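Local coordinates for protein proteolytically activated form of PPO4 Tyrosinase (PDB 4OUA) that hydroxylates monophenols and oxidises the resulting o-diphenols to o-quinones at a copper centre, probably in the initial step of melanin synthesis, at residues A[104-109]-A[122-127]. Sequence-based numbering, arbitrary orientation.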
ATOM      1  N   ALA A 104       1.537  16.882  -2.178  1.00 42.80           N
ATOM      2  CA  ALA A 104       0.901  17.611  -1.091  1.00 42.74           C
ATOM      3  C   ALA A 104       1.942  18.024  -0.056  1.00 46.27           C
ATOM      4  O   ALA A 104       1.841  19.091   0.550  1.00 46.04           O
ATOM      5  CB  ALA A 104      -0.188  16.765  -0.447  1.00 34.90           C
ATOM      6  N   ALA A 105       2.947  17.172   0.133  1.00 44.12           N
ATOM      7  CA  ALA A 105       3.992  17.418   1.119  1.00 40.19           C
ATOM      8  C   ALA A 105       4.906  18.562   0.691  1.00 43.27           C
ATOM      9  O   ALA A 105       5.545  19.200   1.526  1.00 46.54           O
ATOM     10  CB  ALA A 105       4.803  16.154   1.355  1.00 38.72           C
ATOM     11  N   LYS A 106       4.966  18.816  -0.612  1.00 44.87           N
ATOM     12  CA  LYS A 106       5.751  19.930  -1.134  1.00 46.57           C
ATOM     13  C   LYS A 106       5.110  21.261  -0.760  1.00 46.04           C
ATOM     14  O   LYS A 106       5.789  22.185  -0.314  1.00 42.06           O
ATOM     15  CB  LYS A 106       5.901  19.825  -2.652  1.00 37.05           C
ATOM     16  CG  LYS A 106       6.860  18.745  -3.111  1.00 40.33           C
ATOM     17  CD  LYS A 106       6.942  18.695  -4.626  1.00 40.29           C
ATOM     18  CE  LYS A 106       7.974  17.681  -5.092  1.00 35.44           C
ATOM     19  NZ  LYS A 106       8.020  17.587  -6.576  1.00 34.51           N
ATOM     20  N   GLY A 107       3.797  21.350  -0.951  1.00 42.39           N
ATOM     21  CA  GLY A 107       3.053  22.538  -0.583  1.00 41.00           C
ATOM     22  C   GLY A 107       3.093  22.753   0.915  1.00 46.37           C
ATOM     23  O   GLY A 107       3.057  23.886   1.395  1.00 50.32           O
ATOM     24  N   ILE A 108       3.168  21.654   1.657  1.00 43.70           N
ATOM     25  CA  ILE A 108       3.278  21.719   3.108  1.00 43.72           C
ATOM     26  C   ILE A 108       4.616  22.319   3.520  1.00 44.35           C
ATOM     27  O   ILE A 108       4.683  23.146   4.429  1.00 41.44           O
ATOM     28  CB  ILE A 108       3.132  20.326   3.749  1.00 37.09           C
ATOM     29  CG1 ILE A 108       1.741  19.754   3.469  1.00 37.81           C
ATOM     30  CG2 ILE A 108       3.395  20.401   5.244  1.00 37.46           C
ATOM     31  CD1 ILE A 108       0.610  20.619   3.976  1.00 36.60           C
ATOM     32  N   ALA A 109       5.677  21.904   2.833  1.00 41.72           N
ATOM     33  CA  ALA A 109       7.033  22.333   3.161  1.00 38.69           C
ATOM     34  C   ALA A 109       7.257  23.816   2.880  1.00 44.45           C
ATOM     35  O   ALA A 109       8.268  24.384   3.291  1.00 46.89           O
ATOM     36  CB  ALA A 109       8.043  21.499   2.391  1.00 44.40           C
ATOM     37  N   ALA A 122      13.232  17.421   2.752  1.00 41.39           N
ATOM     38  CA  ALA A 122      12.563  16.305   3.410  1.00 40.65           C
ATOM     39  C   ALA A 122      11.379  15.824   2.582  1.00 36.67           C
ATOM     40  O   ALA A 122      11.125  14.624   2.482  1.00 40.44           O
ATOM     41  CB  ALA A 122      12.113  16.703   4.808  1.00 40.83           C
ATOM     42  N   ALA A 123      10.655  16.769   1.992  1.00 37.89           N
ATOM     43  CA  ALA A 123       9.532  16.441   1.122  1.00 35.59           C
ATOM     44  C   ALA A 123      10.029  15.718  -0.121  1.00 37.80           C
ATOM     45  O   ALA A 123       9.377  14.805  -0.628  1.00 39.39           O
ATOM     46  CB  ALA A 123       8.767  17.699   0.742  1.00 39.67           C
ATOM     47  N   GLU A 124      11.196  16.134  -0.603  1.00 39.74           N
ATOM     48  CA  GLU A 124      11.821  15.514  -1.764  1.00 37.30           C
ATOM     49  C   GLU A 124      12.227  14.071  -1.475  1.00 41.83           C
ATOM     50  O   GLU A 124      12.171  13.215  -2.356  1.00 44.39           O
ATOM     51  CB  GLU A 124      13.041  16.321  -2.206  1.00 30.19           C
ATOM     52  CG  GLU A 124      12.703  17.680  -2.791  1.00 37.18           C
ATOM     53  CD  GLU A 124      12.028  17.577  -4.144  1.00 43.82           C
ATOM     54  OE1 GLU A 124      12.308  16.602  -4.875  1.00 39.56           O
ATOM     55  OE2 GLU A 124      11.216  18.469  -4.476  1.00 44.18           O
ATOM     56  N   ASP A 125      12.633  13.810  -0.235  1.00 40.09           N
ATOM     57  CA  ASP A 125      13.061  12.474   0.167  1.00 35.45           C
ATOM     58  C   ASP A 125      11.894  11.641   0.685  1.00 37.61           C
ATOM     59  O   ASP A 125      12.037  10.441   0.916  1.00 45.91           O
ATOM     60  CB  ASP A 125      14.146  12.555   1.244  1.00 39.30           C
ATOM     61  CG  ASP A 125      15.379  13.300   0.778  1.00 46.61           C
ATOM     62  OD1 ASP A 125      15.586  13.403  -0.450  1.00 48.42           O
ATOM     63  OD2 ASP A 125      16.145  13.779   1.642  1.00 43.02           O
ATOM     64  N   LEU A 126      10.743  12.281   0.866  1.00 33.29           N
ATOM     65  CA  LEU A 126       9.585  11.613   1.449  1.00 35.47           C
ATOM     66  C   LEU A 126       9.088  10.456   0.587  1.00 33.82           C
ATOM     67  O   LEU A 126       8.847  10.614  -0.609  1.00 32.39           O
ATOM     68  CB  LEU A 126       8.449  12.610   1.677  1.00 33.65           C
ATOM     69  CG  LEU A 126       7.201  12.018   2.334  1.00 23.97           C
ATOM     70  CD1 LEU A 126       7.555  11.381   3.668  1.00 29.55           C
ATOM     71  CD2 LEU A 126       6.128  13.077   2.510  1.00 27.40           C
ATOM     72  N   ARG A 127       8.940   9.293   1.214  1.00 31.35           N
ATOM     73  CA  ARG A 127       8.436   8.101   0.544  1.00 30.16           C
ATOM     74  C   ARG A 127       7.466   7.366   1.462  1.00 26.15           C
ATOM     75  O   ARG A 127       7.470   7.579   2.673  1.00 26.88           O
ATOM     76  CB  ARG A 127       9.587   7.175   0.141  1.00 34.70           C
ATOM     77  CG  ARG A 127      10.601   7.791  -0.810  1.00 28.04           C
ATOM     78  CD  ARG A 127      10.001   8.035  -2.183  1.00 29.40           C
ATOM     79  NE  ARG A 127      11.016   8.436  -3.154  1.00 35.82           N
ATOM     80  CZ  ARG A 127      11.452   9.682  -3.307  1.00 35.04           C
ATOM     81  NH1 ARG A 127      10.963  10.655  -2.551  1.00 33.24           N
ATOM     82  NH2 ARG A 127      12.378   9.958  -4.215  1.00 34.86           N
TER
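Two consecutive helices of the tyrosinase central domain, 86-109 and 116-125, pack through Ala105, Ala109 and Ala123, with Leu126 beside them and Lys106 and Glu124 reaching across at the margin. Ala123 is in the middle. Its CB lies over the backbone of the first helix, 3.6 Å from Ala105 O. The same methyl is 4.2 Å from Ala109 CB and 4.3 Å from Ala105 CB, one helical turn apart. The CA atoms of Lys106 and Ala123 come within 5.6 Å, an approach that the small alanine side chains permit. Leu126 follows the second helix and extends the apolar strip. Its CG is anti to the backbone N (chi1 -178°), and the CD2 branch reaches Ala105 CB at 3.5 Å.

Helix 86-109 carries the copper ligand His90 near its start; this contact is at its other end, away from the copper site. Lys106 and Glu124 edge the strip, and both also touch Thr9. The lysine runs out extended, while the glutamate bends at chi2 (-70°). Lys106 CE thereby comes 3.4 Å from Glu124 OE2. The salt bridge from Lys106 NZ to that oxygen is long, and the position of NZ is uncertain. Within 122-127, Arg127 NH1 donates hydrogen bonds to both Glu124 O (2.8 Å) and Leu126 O (2.9 Å), which folds the guanidinium back onto the chain just before it. Both oxygens lie near the guanidinium plane.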